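Local coordinates for protein dihydrodipicolinate synthase (Oceanobacillus iheyensis HTE831, PDB 3D0C) that probably condenses pyruvate with aspartate semialdehyde to form 4-hydroxy-tetrahydrodipicolinate in lysine biosynthesis, at residues 10-15 / 190-195; 66-71 / 95-100; 131-134 / 139-142; 149-154 / 166-171; 200-205 / 240-245. The protein carries 1 engineered substitution. All blocks are in the same frame, centred on the assembly; numbering follows the deposited sequence.

Contact 1: 10-15 / 190-195; sequences KRFSTI and AFICGT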
# COMPACT_ATOMS: atom_id res chain seq x y z
N LYS A 10 -20.44 6.96 20.18
CA LYS A 10 -20.13 8.06 21.09
C LYS A 10 -18.78 7.87 21.79
O LYS A 10 -18.18 8.84 22.26
CB LYS A 10 -21.24 8.20 22.14
CG LYS A 10 -22.57 8.65 21.56
CD LYS A 10 -23.64 8.69 22.64
CE LYS A 10 -24.99 9.11 22.08
NZ LYS A 10 -26.05 8.98 23.12
N ARG A 11 -18.30 6.64 21.83
CA ARG A 11 -17.01 6.34 22.46
C ARG A 11 -15.83 7.05 21.80
O ARG A 11 -14.78 7.26 22.42
CB ARG A 11 -16.72 4.84 22.42
CG ARG A 11 -17.72 3.96 23.14
CD ARG A 11 -17.24 2.52 23.09
NE ARG A 11 -18.14 1.60 23.78
CZ ARG A 11 -17.79 0.39 24.19
NH1 ARG A 11 -16.55 -0.04 23.99
NH2 ARG A 11 -18.66 -0.38 24.82
N PHE A 12 -16.01 7.42 20.53
CA PHE A 12 -14.93 8.06 19.78
C PHE A 12 -14.82 9.58 19.90
O PHE A 12 -13.98 10.20 19.24
CB PHE A 12 -15.04 7.62 18.33
CG PHE A 12 -15.06 6.13 18.18
CD1 PHE A 12 -13.89 5.39 18.34
CD2 PHE A 12 -16.25 5.45 17.95
CE1 PHE A 12 -13.90 4.01 18.28
CE2 PHE A 12 -16.28 4.07 17.90
CZ PHE A 12 -15.10 3.34 18.06
N SER A 13 -15.64 10.17 20.76
CA SER A 13 -15.59 11.61 20.98
C SER A 13 -14.49 11.86 21.99
O SER A 13 -14.74 12.31 23.11
CB SER A 13 -16.93 12.13 21.53
OG SER A 13 -17.94 12.01 20.55
N THR A 14 -13.26 11.55 21.59
CA THR A 14 -12.11 11.71 22.47
C THR A 14 -10.87 11.45 21.61
O THR A 14 -10.94 11.49 20.39
CB THR A 14 -12.15 10.67 23.61
OG1 THR A 14 -11.10 10.92 24.56
CG2 THR A 14 -11.99 9.27 23.05
N ILE A 15 -9.73 11.21 22.26
CA ILE A 15 -8.51 10.93 21.51
C ILE A 15 -8.39 9.43 21.26
O ILE A 15 -8.54 8.62 22.18
CB ILE A 15 -7.25 11.40 22.28
CG1 ILE A 15 -7.24 12.93 22.38
CG2 ILE A 15 -5.99 10.87 21.59
CD1 ILE A 15 -6.01 13.49 23.10
N ALA A 190 -19.37 8.36 13.81
CA ALA A 190 -18.53 9.38 14.42
C ALA A 190 -17.40 9.75 13.46
O ALA A 190 -16.68 8.88 12.96
CB ALA A 190 -17.95 8.86 15.74
N PHE A 191 -17.25 11.05 13.19
CA PHE A 191 -16.19 11.53 12.32
C PHE A 191 -14.99 11.95 13.16
O PHE A 191 -15.06 12.88 13.97
CB PHE A 191 -16.69 12.69 11.45
CG PHE A 191 -17.42 12.25 10.22
CD1 PHE A 191 -16.71 11.89 9.08
CD2 PHE A 191 -18.81 12.13 10.21
CE1 PHE A 191 -17.38 11.42 7.94
CE2 PHE A 191 -19.48 11.65 9.08
CZ PHE A 191 -18.76 11.30 7.95
N ILE A 192 -13.90 11.22 12.98
CA ILE A 192 -12.66 11.44 13.70
C ILE A 192 -11.61 12.02 12.77
O ILE A 192 -11.47 11.56 11.64
CB ILE A 192 -12.11 10.11 14.24
CG1 ILE A 192 -13.16 9.41 15.10
CG2 ILE A 192 -10.83 10.36 15.03
CD1 ILE A 192 -12.74 8.02 15.55
N CYS A 193 -10.88 13.02 13.24
CA CYS A 193 -9.80 13.59 12.44
C CYS A 193 -8.66 12.56 12.47
O CYS A 193 -8.05 12.33 13.52
CB CYS A 193 -9.29 14.90 13.05
SG CYS A 193 -7.80 15.52 12.22
N GLY A 194 -8.38 11.95 11.33
CA GLY A 194 -7.34 10.95 11.26
C GLY A 194 -5.96 11.49 10.95
O GLY A 194 -5.04 10.71 10.66
N THR A 195 -5.79 12.81 10.99
CA THR A 195 -4.49 13.41 10.72
C THR A 195 -3.91 14.12 11.95
O THR A 195 -3.07 15.01 11.83
CB THR A 195 -4.53 14.38 9.51
OG1 THR A 195 -5.73 15.16 9.57
CG2 THR A 195 -4.49 13.59 8.20
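Phe12 overlaps the end of Ile192 with the root of its side chain: its CB lies 3.6 Å from Ile192 CD1, and the same methyl group is 4.0 Å from Phe12 CG and 4.0 Å from Phe12 CD1. The terminal methyl of the isoleucine therefore sits in the angle between the benzylic carbon and the near side of the ring, approaching the aromatic group obliquely. Ala190 completes the apolar floor, its methyl CB 4.1 Å from Phe12 CB. A first torsion of -54° sets Phe12 CG beside its backbone N, which swings the far part of the ring away from strand 190-193 while CB stays pressed to it. There the ring continues into the barrel interior and packs on Ile141 of strand 140-144. The fold is the eight-stranded parallel TIM barrel of the DapA family, and Phe12 belongs to the loop that runs from helix 5-9 into the first strand, 15-17. Ala190 and Ile192 lie two apart on the seventh strand, so both turn toward the loop, whereas the intervening Phe191 points the other way and packs on Val183. Side chains of Ile192 and Lys167, the predicted Schiff-base lysine, come within about 4 Å of each other at their nearest atoms, which puts this strand residue at the border of the probable active site. The loop turns sharply just after the contact: Ser13 is the centre of an inverse gamma turn, closed by a weak bond of 2.8 Å from Thr14 N to Phe12 O.

Contact 2: 66-71 / 95-100; sequences EAKQVA and AIELGK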
# COMPACT_ATOMS: atom_id res chain seq x y z
N GLU A 66 2.24 -12.19 13.61
CA GLU A 66 2.63 -11.18 14.59
C GLU A 66 1.52 -10.16 14.80
O GLU A 66 1.31 -9.71 15.92
CB GLU A 66 3.90 -10.45 14.14
CG GLU A 66 5.13 -11.31 13.99
CD GLU A 66 6.33 -10.51 13.54
OE1 GLU A 66 6.22 -9.83 12.50
OE2 GLU A 66 7.37 -10.55 14.22
N ALA A 67 0.81 -9.79 13.74
CA ALA A 67 -0.26 -8.82 13.88
C ALA A 67 -1.37 -9.35 14.78
O ALA A 67 -1.90 -8.63 15.63
CB ALA A 67 -0.83 -8.44 12.51
N LYS A 68 -1.73 -10.62 14.62
CA LYS A 68 -2.76 -11.19 15.47
C LYS A 68 -2.27 -11.19 16.92
O LYS A 68 -3.03 -10.89 17.84
CB LYS A 68 -3.08 -12.62 15.03
CG LYS A 68 -3.68 -12.72 13.64
CD LYS A 68 -3.85 -14.17 13.24
CE LYS A 68 -4.50 -14.30 11.88
NZ LYS A 68 -4.54 -15.71 11.43
N GLN A 69 -0.99 -11.52 17.12
CA GLN A 69 -0.42 -11.56 18.46
C GLN A 69 -0.45 -10.19 19.14
O GLN A 69 -0.72 -10.09 20.34
CB GLN A 69 1.02 -12.08 18.42
CG GLN A 69 1.16 -13.51 17.94
CD GLN A 69 2.58 -14.05 18.11
OE1 GLN A 69 3.55 -13.43 17.67
NE2 GLN A 69 2.69 -15.21 18.74
N VAL A 70 -0.17 -9.13 18.38
CA VAL A 70 -0.19 -7.78 18.94
C VAL A 70 -1.61 -7.39 19.32
O VAL A 70 -1.85 -6.91 20.43
CB VAL A 70 0.36 -6.74 17.92
CG1 VAL A 70 0.20 -5.33 18.48
CG2 VAL A 70 1.82 -7.03 17.62
N ALA A 71 -2.56 -7.61 18.42
CA ALA A 71 -3.95 -7.28 18.71
C ALA A 71 -4.40 -8.03 19.96
O ALA A 71 -4.97 -7.45 20.89
CB ALA A 71 -4.84 -7.64 17.52
N ALA A 95 -8.46 -9.66 5.57
CA ALA A 95 -8.95 -8.63 6.49
C ALA A 95 -9.91 -9.30 7.47
O ALA A 95 -9.83 -9.09 8.67
CB ALA A 95 -9.67 -7.50 5.71
N ILE A 96 -10.79 -10.14 6.93
CA ILE A 96 -11.77 -10.85 7.75
C ILE A 96 -11.04 -11.78 8.72
O ILE A 96 -11.41 -11.88 9.89
CB ILE A 96 -12.74 -11.66 6.85
CG1 ILE A 96 -13.61 -10.69 6.05
CG2 ILE A 96 -13.60 -12.59 7.71
CD1 ILE A 96 -14.51 -11.34 5.00
N GLU A 97 -10.00 -12.44 8.23
CA GLU A 97 -9.21 -13.35 9.06
C GLU A 97 -8.63 -12.58 10.26
O GLU A 97 -8.71 -13.03 11.41
CB GLU A 97 -8.07 -13.96 8.23
CG GLU A 97 -7.29 -15.04 8.96
CD GLU A 97 -6.00 -15.41 8.25
OE1 GLU A 97 -5.90 -15.19 7.02
OE2 GLU A 97 -5.09 -15.94 8.92
N LEU A 98 -8.04 -11.41 9.98
CA LEU A 98 -7.47 -10.59 11.04
C LEU A 98 -8.57 -10.08 11.96
O LEU A 98 -8.40 -10.03 13.17
CB LEU A 98 -6.71 -9.40 10.44
CG LEU A 98 -5.36 -9.67 9.79
CD1 LEU A 98 -4.90 -8.45 9.01
CD2 LEU A 98 -4.35 -10.01 10.87
N GLY A 99 -9.70 -9.71 11.37
CA GLY A 99 -10.81 -9.20 12.16
C GLY A 99 -11.37 -10.22 13.12
O GLY A 99 -11.51 -9.95 14.31
N LYS A 100 -11.70 -11.40 12.61
CA LYS A 100 -12.26 -12.45 13.46
C LYS A 100 -11.32 -12.76 14.60
O LYS A 100 -11.75 -12.96 15.73
CB LYS A 100 -12.52 -13.72 12.65
CG LYS A 100 -13.77 -13.67 11.77
CD LYS A 100 -13.90 -14.95 10.97
CE LYS A 100 -15.18 -15.00 10.15
NZ LYS A 100 -16.39 -15.20 10.99
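Lys68 and Glu97 form the polar half of this contact, a salt bridge in which Lys68 NZ stands 2.6 Å from Glu97 OE2. The ammonium meets that oxygen on its anti side, 20° out of the carboxylate plane. Lys68 is extended beyond CG and crosses the glutamate at about a right angle; Glu97 reaches it because its CG is anti to the backbone N (chi1 -173°), with the rest of the chain stretched outward. The apolar half turns on one methyl group of Leu98: CD2 is 3.9 Å from Lys68 CG and 4.2 Å from Ala67 CB. Lys68 thus serves both halves, its CG lying against the leucine methyl and its tip held by the acid. These residues join helices 64-78 and 92-104, which follow one another round the outside of the TIM barrel; their segment axes approach to 10.2 Å and run 30° apart in the same general direction. The ionic bond, between an exposed glutamate and a partly exposed lysine, is on the more exposed side of the contact, while Leu98 and Ala67 are buried. Water probably competes for the charges there, so the single bond may add less stability than its short length suggests.

Contact 3: 131-134 / 139-142; sequences NIIE and PSII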
# COMPACT_ATOMS: atom_id res chain seq x y z
N ASN A 131 -18.26 -6.01 2.36
CA ASN A 131 -18.09 -7.43 2.59
C ASN A 131 -17.30 -7.68 3.88
O ASN A 131 -17.53 -8.68 4.56
CB ASN A 131 -17.39 -8.10 1.40
CG ASN A 131 -18.23 -8.06 0.14
OD1 ASN A 131 -19.46 -7.87 0.18
ND2 ASN A 131 -17.58 -8.25 -1.01
N ILE A 132 -16.38 -6.79 4.24
CA ILE A 132 -15.61 -7.00 5.45
C ILE A 132 -16.45 -6.72 6.71
O ILE A 132 -16.51 -7.55 7.62
CB ILE A 132 -14.33 -6.14 5.44
CG1 ILE A 132 -13.44 -6.60 4.27
CG2 ILE A 132 -13.58 -6.25 6.77
CD1 ILE A 132 -12.24 -5.76 4.07
N ILE A 133 -17.10 -5.56 6.74
CA ILE A 133 -17.93 -5.16 7.87
C ILE A 133 -18.98 -6.24 8.17
O ILE A 133 -19.09 -6.72 9.31
CB ILE A 133 -18.66 -3.84 7.54
CG1 ILE A 133 -17.64 -2.71 7.33
CG2 ILE A 133 -19.64 -3.49 8.65
CD1 ILE A 133 -18.24 -1.41 6.89
N GLU A 134 -19.73 -6.63 7.14
CA GLU A 134 -20.80 -7.62 7.24
C GLU A 134 -20.32 -8.97 7.73
O GLU A 134 -21.13 -9.76 8.27
CB GLU A 134 -21.45 -7.80 5.86
CG GLU A 134 -22.18 -6.56 5.36
CD GLU A 134 -22.90 -6.83 4.03
OE1 GLU A 134 -22.75 -7.96 3.48
OE2 GLU A 134 -23.59 -5.91 3.52
N PRO A 139 -18.42 -3.84 15.36
CA PRO A 139 -18.45 -2.67 14.48
C PRO A 139 -17.10 -2.37 13.86
O PRO A 139 -16.06 -2.86 14.32
CB PRO A 139 -18.89 -1.55 15.42
CG PRO A 139 -18.29 -1.95 16.70
CD PRO A 139 -18.62 -3.43 16.76
N SER A 140 -17.14 -1.55 12.82
CA SER A 140 -15.96 -1.15 12.09
C SER A 140 -15.86 0.35 11.94
O SER A 140 -16.84 1.09 11.96
CB SER A 140 -15.98 -1.71 10.66
OG SER A 140 -15.92 -3.12 10.64
N ILE A 141 -14.63 0.78 11.78
CA ILE A 141 -14.33 2.17 11.49
C ILE A 141 -13.48 2.10 10.22
O ILE A 141 -12.74 1.11 10.03
CB ILE A 141 -13.52 2.83 12.60
CG1 ILE A 141 -14.39 3.01 13.85
CG2 ILE A 141 -13.00 4.19 12.14
CD1 ILE A 141 -13.60 3.45 15.06
N ILE A 142 -13.62 3.11 9.35
CA ILE A 142 -12.85 3.18 8.10
C ILE A 142 -11.85 4.33 8.09
O ILE A 142 -12.20 5.48 8.39
CB ILE A 142 -13.76 3.34 6.86
CG1 ILE A 142 -14.60 2.07 6.71
CG2 ILE A 142 -12.94 3.59 5.58
CD1 ILE A 142 -15.76 2.11 5.74
O HOH W 1 -18.14 -4.67 11.11
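Ile133 lies over Ser140 with its longer branch: CG1 is 3.8 Å from Ser140 OG and 3.9 Å from Ser140 CB, so a methylene of the isoleucine covers the flank of the small polar side chain. The serine CB points toward the helix, and a first torsion of -65° places OG beside its own backbone N, still on the helix side of the strand. Further out, Ile133 CD1 extends in the direction of Ile142 CD1, 4.5 Å away, a looser meeting of two methyl ends. Beside this apolar overlap a water bridges the Ser140 hydroxyl and the carbonyl of Ile133. It accepts a hydrogen bond of 2.7 Å from Ser140 OG and donates one of 2.9 Å to Ile133 O. The contact joins the last turn of helix 122-135 to strand 140-144, within the beta-alpha-beta unit that begins with strand 109-112, and thereby seats one outer helix of the TIM barrel on the strand that follows it. Leu160 and Lys162 also touch Ile133, while Asn131, on the same helix, bonds to Glu280 of the second subunit. A carbonyl oxygen can only accept, so the water must donate to Ile133 O; one solvent molecule gives the buried Ser140 hydroxyl an acceptor and that carbonyl a donor, linking two groups that do not bond each other.

Contact 4: 149-154 / 166-171; sequences LSDDVI and IKYAIN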
# COMPACT_ATOMS: atom_id res chain seq x y z
N LEU A 149 -10.76 8.88 -4.20
CA LEU A 149 -12.04 8.21 -4.02
C LEU A 149 -13.06 9.26 -3.60
O LEU A 149 -12.73 10.21 -2.89
CB LEU A 149 -11.95 7.13 -2.95
CG LEU A 149 -11.08 5.93 -3.32
CD1 LEU A 149 -11.11 4.91 -2.18
CD2 LEU A 149 -11.58 5.32 -4.63
N SER A 150 -14.30 9.07 -4.03
CA SER A 150 -15.35 10.01 -3.71
C SER A 150 -15.89 9.83 -2.29
O SER A 150 -15.98 8.71 -1.77
CB SER A 150 -16.50 9.85 -4.71
OG SER A 150 -17.62 10.63 -4.33
N ASP A 151 -16.25 10.95 -1.67
CA ASP A 151 -16.82 10.89 -0.34
C ASP A 151 -18.15 10.14 -0.39
O ASP A 151 -18.68 9.75 0.65
CB ASP A 151 -17.03 12.31 0.21
CG ASP A 151 -15.71 13.02 0.46
OD1 ASP A 151 -14.80 12.37 1.01
OD2 ASP A 151 -15.59 14.22 0.13
N ASP A 152 -18.69 9.91 -1.59
CA ASP A 152 -19.94 9.18 -1.70
C ASP A 152 -19.77 7.72 -1.26
O ASP A 152 -20.74 7.02 -1.00
CB ASP A 152 -20.48 9.22 -3.13
CG ASP A 152 -20.95 10.60 -3.55
OD1 ASP A 152 -21.34 11.42 -2.68
OD2 ASP A 152 -20.94 10.86 -4.77
N VAL A 153 -18.52 7.25 -1.20
CA VAL A 153 -18.24 5.89 -0.75
C VAL A 153 -18.68 5.83 0.71
O VAL A 153 -19.33 4.87 1.15
CB VAL A 153 -16.73 5.56 -0.82
CG1 VAL A 153 -16.44 4.24 -0.08
CG2 VAL A 153 -16.28 5.48 -2.26
N ILE A 154 -18.32 6.87 1.45
CA ILE A 154 -18.66 6.99 2.85
C ILE A 154 -20.19 7.13 2.99
O ILE A 154 -20.80 6.43 3.80
CB ILE A 154 -17.99 8.24 3.49
CG1 ILE A 154 -16.47 8.03 3.59
CG2 ILE A 154 -18.58 8.51 4.86
CD1 ILE A 154 -15.70 9.27 3.99
N ILE A 166 -15.63 7.05 11.01
CA ILE A 166 -14.75 7.29 9.87
C ILE A 166 -13.57 8.11 10.37
O ILE A 166 -13.75 9.20 10.90
CB ILE A 166 -15.41 8.12 8.74
CG1 ILE A 166 -16.68 7.45 8.23
CG2 ILE A 166 -14.42 8.28 7.59
CD1 ILE A 166 -16.43 6.13 7.52
N LYS A 167 -12.36 7.56 10.22
CA LYS A 167 -11.17 8.32 10.58
C LYS A 167 -10.83 9.00 9.26
O LYS A 167 -10.13 8.44 8.41
CB LYS A 167 -10.02 7.39 11.02
CG LYS A 167 -10.11 6.97 12.46
CD LYS A 167 -8.92 6.11 12.85
CE LYS A 167 -8.91 5.83 14.34
NZ LYS A 167 -10.12 5.07 14.75
N TYR A 168 -11.37 10.20 9.07
CA TYR A 168 -11.18 10.96 7.84
C TYR A 168 -9.77 11.53 7.80
O TYR A 168 -9.41 12.37 8.62
CB TYR A 168 -12.20 12.10 7.74
CG TYR A 168 -12.45 12.56 6.32
CD1 TYR A 168 -13.31 11.85 5.48
CD2 TYR A 168 -11.80 13.68 5.80
CE1 TYR A 168 -13.52 12.24 4.16
CE2 TYR A 168 -12.00 14.08 4.47
CZ TYR A 168 -12.86 13.35 3.66
OH TYR A 168 -13.06 13.73 2.35
N ALA A 169 -8.98 11.08 6.83
CA ALA A 169 -7.60 11.52 6.73
C ALA A 169 -7.22 12.26 5.46
O ALA A 169 -6.07 12.23 5.05
CB ALA A 169 -6.66 10.32 6.93
N ILE A 170 -8.19 12.93 4.83
CA ILE A 170 -7.90 13.72 3.64
C ILE A 170 -7.92 15.18 4.14
O ILE A 170 -8.96 15.67 4.56
CB ILE A 170 -8.99 13.52 2.56
CG1 ILE A 170 -8.97 12.06 2.08
CG2 ILE A 170 -8.77 14.48 1.39
CD1 ILE A 170 -10.10 11.69 1.10
N ASN A 171 -6.77 15.85 4.11
CA ASN A 171 -6.71 17.22 4.61
C ASN A 171 -7.30 18.27 3.68
O ASN A 171 -6.65 19.26 3.32
CB ASN A 171 -5.28 17.58 5.02
CG ASN A 171 -4.82 16.76 6.22
OD1 ASN A 171 -5.61 16.46 7.12
ND2 ASN A 171 -3.54 16.41 6.24
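Tyr168 meets Ile154 and Asp151 with the same edge of its ring, and here the packing is tight. Ile154 CD1 sits near the ring plane, 3.7 Å from Tyr168 CE1, and the same methyl lies 3.9 Å from Ile166 CG2. The other branch of Ile154 is also used, its CG2 standing 4.0 Å from Ile166 CG1, so that one isoleucine fills the angle between two strand residues. Beyond it, Tyr168 OH donates a short hydrogen bond of 2.6 Å to Asp151 OD1. The oxygen is met on its syn side, 23° out of the carboxylate plane, and the carboxylate and ring planes are 47° apart. A first torsion of -157° swings the tyrosine ring off its own backbone N and across to Asp151, just ahead of helix 152-157. Of the residues that touch, the three apolar and aromatic ones are buried, whereas Asp151 is partly exposed and marks the more open side. The residues belong to the beta-alpha-beta unit of strand 140-144, helix 152-157 and strand 163-168. Lys167, the predicted Schiff-base lysine, lies between Ile166 and Tyr168 in sequence and takes no part here, its side chain lying next to Ile141 of strand 140-144; the contact packs helix 152-157 on the strand that carries it. Asp151 has a second partner, since its OD2 forms a salt bridge with Arg175. That arginine probably favours the ionised carboxylate, which suits OD1 as acceptor of the tyrosine hydrogen and may help fix the rotation of the hydroxyl.

Contact 5: 200-205 / 240-245; sequences APFFYH and DVWEDV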
# COMPACT_ATOMS: atom_id res chain seq x y z
N ALA A 200 -6.53 18.68 13.87
CA ALA A 200 -7.68 18.59 14.77
C ALA A 200 -8.53 19.85 14.93
O ALA A 200 -9.76 19.79 14.84
CB ALA A 200 -7.22 18.09 16.15
N PRO A 201 -7.90 21.02 15.18
CA PRO A 201 -8.65 22.27 15.36
C PRO A 201 -9.54 22.60 14.18
O PRO A 201 -10.69 23.00 14.35
CB PRO A 201 -7.54 23.31 15.54
CG PRO A 201 -6.46 22.53 16.19
CD PRO A 201 -6.46 21.25 15.37
N PHE A 202 -9.01 22.43 12.97
CA PHE A 202 -9.79 22.76 11.78
C PHE A 202 -10.89 21.75 11.54
O PHE A 202 -12.01 22.12 11.16
CB PHE A 202 -8.86 22.86 10.58
CG PHE A 202 -7.75 23.84 10.78
CD1 PHE A 202 -8.00 25.21 10.76
CD2 PHE A 202 -6.47 23.40 11.09
CE1 PHE A 202 -7.00 26.12 11.06
CE2 PHE A 202 -5.46 24.31 11.39
CZ PHE A 202 -5.73 25.67 11.38
N PHE A 203 -10.60 20.47 11.78
CA PHE A 203 -11.59 19.42 11.60
C PHE A 203 -12.73 19.59 12.60
O PHE A 203 -13.89 19.33 12.27
CB PHE A 203 -10.97 18.04 11.79
CG PHE A 203 -10.39 17.45 10.53
CD1 PHE A 203 -9.39 18.12 9.83
CD2 PHE A 203 -10.83 16.23 10.06
CE1 PHE A 203 -8.84 17.58 8.67
CE2 PHE A 203 -10.29 15.67 8.90
CZ PHE A 203 -9.29 16.35 8.21
N TYR A 204 -12.37 20.00 13.81
CA TYR A 204 -13.34 20.20 14.88
C TYR A 204 -14.31 21.32 14.55
O TYR A 204 -15.51 21.20 14.76
CB TYR A 204 -12.64 20.52 16.21
CG TYR A 204 -12.54 19.34 17.13
CD1 TYR A 204 -11.71 18.26 16.82
CD2 TYR A 204 -13.29 19.28 18.30
CE1 TYR A 204 -11.63 17.15 17.66
CE2 TYR A 204 -13.22 18.18 19.15
CZ TYR A 204 -12.39 17.11 18.82
OH TYR A 204 -12.30 16.01 19.64
N HIS A 205 -13.77 22.42 14.03
CA HIS A 205 -14.61 23.53 13.66
C HIS A 205 -15.59 23.06 12.58
O HIS A 205 -16.71 23.56 12.49
CB HIS A 205 -13.77 24.69 13.12
CG HIS A 205 -14.59 25.81 12.55
ND1 HIS A 205 -15.43 26.58 13.33
CD2 HIS A 205 -14.74 26.25 11.28
CE1 HIS A 205 -16.06 27.45 12.56
NE2 HIS A 205 -15.66 27.27 11.31
N ASP A 240 -2.85 27.98 21.08
CA ASP A 240 -1.58 27.90 21.81
C ASP A 240 -1.05 26.46 21.87
O ASP A 240 0.14 26.23 21.62
CB ASP A 240 -1.74 28.45 23.24
CG ASP A 240 -1.76 29.97 23.30
OD1 ASP A 240 -1.40 30.64 22.30
OD2 ASP A 240 -2.13 30.50 24.36
N VAL A 241 -1.91 25.50 22.21
CA VAL A 241 -1.46 24.11 22.29
C VAL A 241 -1.08 23.62 20.90
O VAL A 241 -0.10 22.89 20.73
CB VAL A 241 -2.55 23.17 22.86
CG1 VAL A 241 -2.01 21.73 22.96
CG2 VAL A 241 -3.01 23.65 24.22
N TRP A 242 -1.87 24.05 19.92
CA TRP A 242 -1.67 23.71 18.52
C TRP A 242 -0.29 24.13 18.04
O TRP A 242 0.45 23.33 17.47
CB TRP A 242 -2.75 24.40 17.67
CG TRP A 242 -2.57 24.31 16.20
CD1 TRP A 242 -2.77 23.21 15.40
CD2 TRP A 242 -2.17 25.37 15.32
NE1 TRP A 242 -2.53 23.53 14.09
CE2 TRP A 242 -2.16 24.85 14.01
CE3 TRP A 242 -1.83 26.71 15.52
CZ2 TRP A 242 -1.82 25.62 12.90
CZ3 TRP A 242 -1.49 27.48 14.41
CH2 TRP A 242 -1.49 26.93 13.12
N GLU A 243 0.07 25.40 18.28
CA GLU A 243 1.38 25.91 17.88
C GLU A 243 2.50 25.14 18.57
O GLU A 243 3.60 25.00 18.02
CB GLU A 243 1.55 27.38 18.26
CG GLU A 243 0.47 28.31 17.79
CD GLU A 243 0.80 29.74 18.14
OE1 GLU A 243 1.09 30.01 19.33
OE2 GLU A 243 0.77 30.60 17.23
N ASP A 244 2.21 24.67 19.78
CA ASP A 244 3.19 23.95 20.59
C ASP A 244 3.50 22.54 20.09
O ASP A 244 4.64 22.08 20.22
CB ASP A 244 2.70 23.90 22.04
CG ASP A 244 3.76 23.36 23.00
OD1 ASP A 244 4.88 23.92 23.02
OD2 ASP A 244 3.47 22.39 23.74
N VAL A 245 2.51 21.86 19.52
CA VAL A 245 2.72 20.49 19.05
C VAL A 245 2.96 20.34 17.55
O VAL A 245 3.49 19.32 17.09
CB VAL A 245 1.53 19.58 19.43
CG1 VAL A 245 1.36 19.56 20.94
CG2 VAL A 245 0.26 20.07 18.75
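Phe202 turns an edge toward the face of the Trp242 indole in an offset edge-to-face pair, with its ring centroid 5.8 Å from that of the five-membered ring and the planes at 83°. The touching corner of the phenylalanine is CE2, which lies 4.1 Å from Trp242 NE1 and 4.2 Å from Trp242 CZ2, so it reaches the indole near the junction of its two rings. Pro201 comes to another part of the same group: its CG is 3.8 Å from Trp242 CD1, approached obliquely, and the proline ring crosses the tryptophan at about a right angle. Trp239, one turn earlier on the tryptophan's own helix, adds a second edge-to-face neighbour to Trp242 and also meets Phe202, making a small aromatic cluster. The indole is not held by packing alone, because its NE1 is hydrogen-bonded to the carbonyl of Lys198. Its chi1 of 172° carries the ring system over to Pro201 and Phe202. Pro201 has no N-H to give to the preceding turn, and helix 196-206 is kinked here, where the N atoms of Pro201 and Phe202 lack that bond. Phe202 is partly exposed, whereas Pro201 is buried. Helix 196-206, which follows strand 190-193, is thus packed against the long helix 235-257; Ala200 and Tyr204 rest on Phe211 of strand 210-213, while helix 220-232 touches both partners, through Leu227 on Tyr204 and Leu226 on Val241.

In the fold
From the N terminus, the loop at 10-15 opens the longest closure, ended only at 190-195 by contact 1, which ties the entry to the first barrel strand to the seventh. Three shorter loops close in series within that span: contact 2 between two successive outer helices, contact 3 within one beta-alpha-beta unit and contact 4 within the next. None of them crosses another. Contact 5 opens after contact 1 has closed and binds helix 196-206 to helix 235-257, on the far side of the chain's centre from contacts 2 and 3. Neighbouring strands link contacts 3, 4 and 1 through backbone bonds, while Phe203 packs contact 5 against contacts 1 and 4.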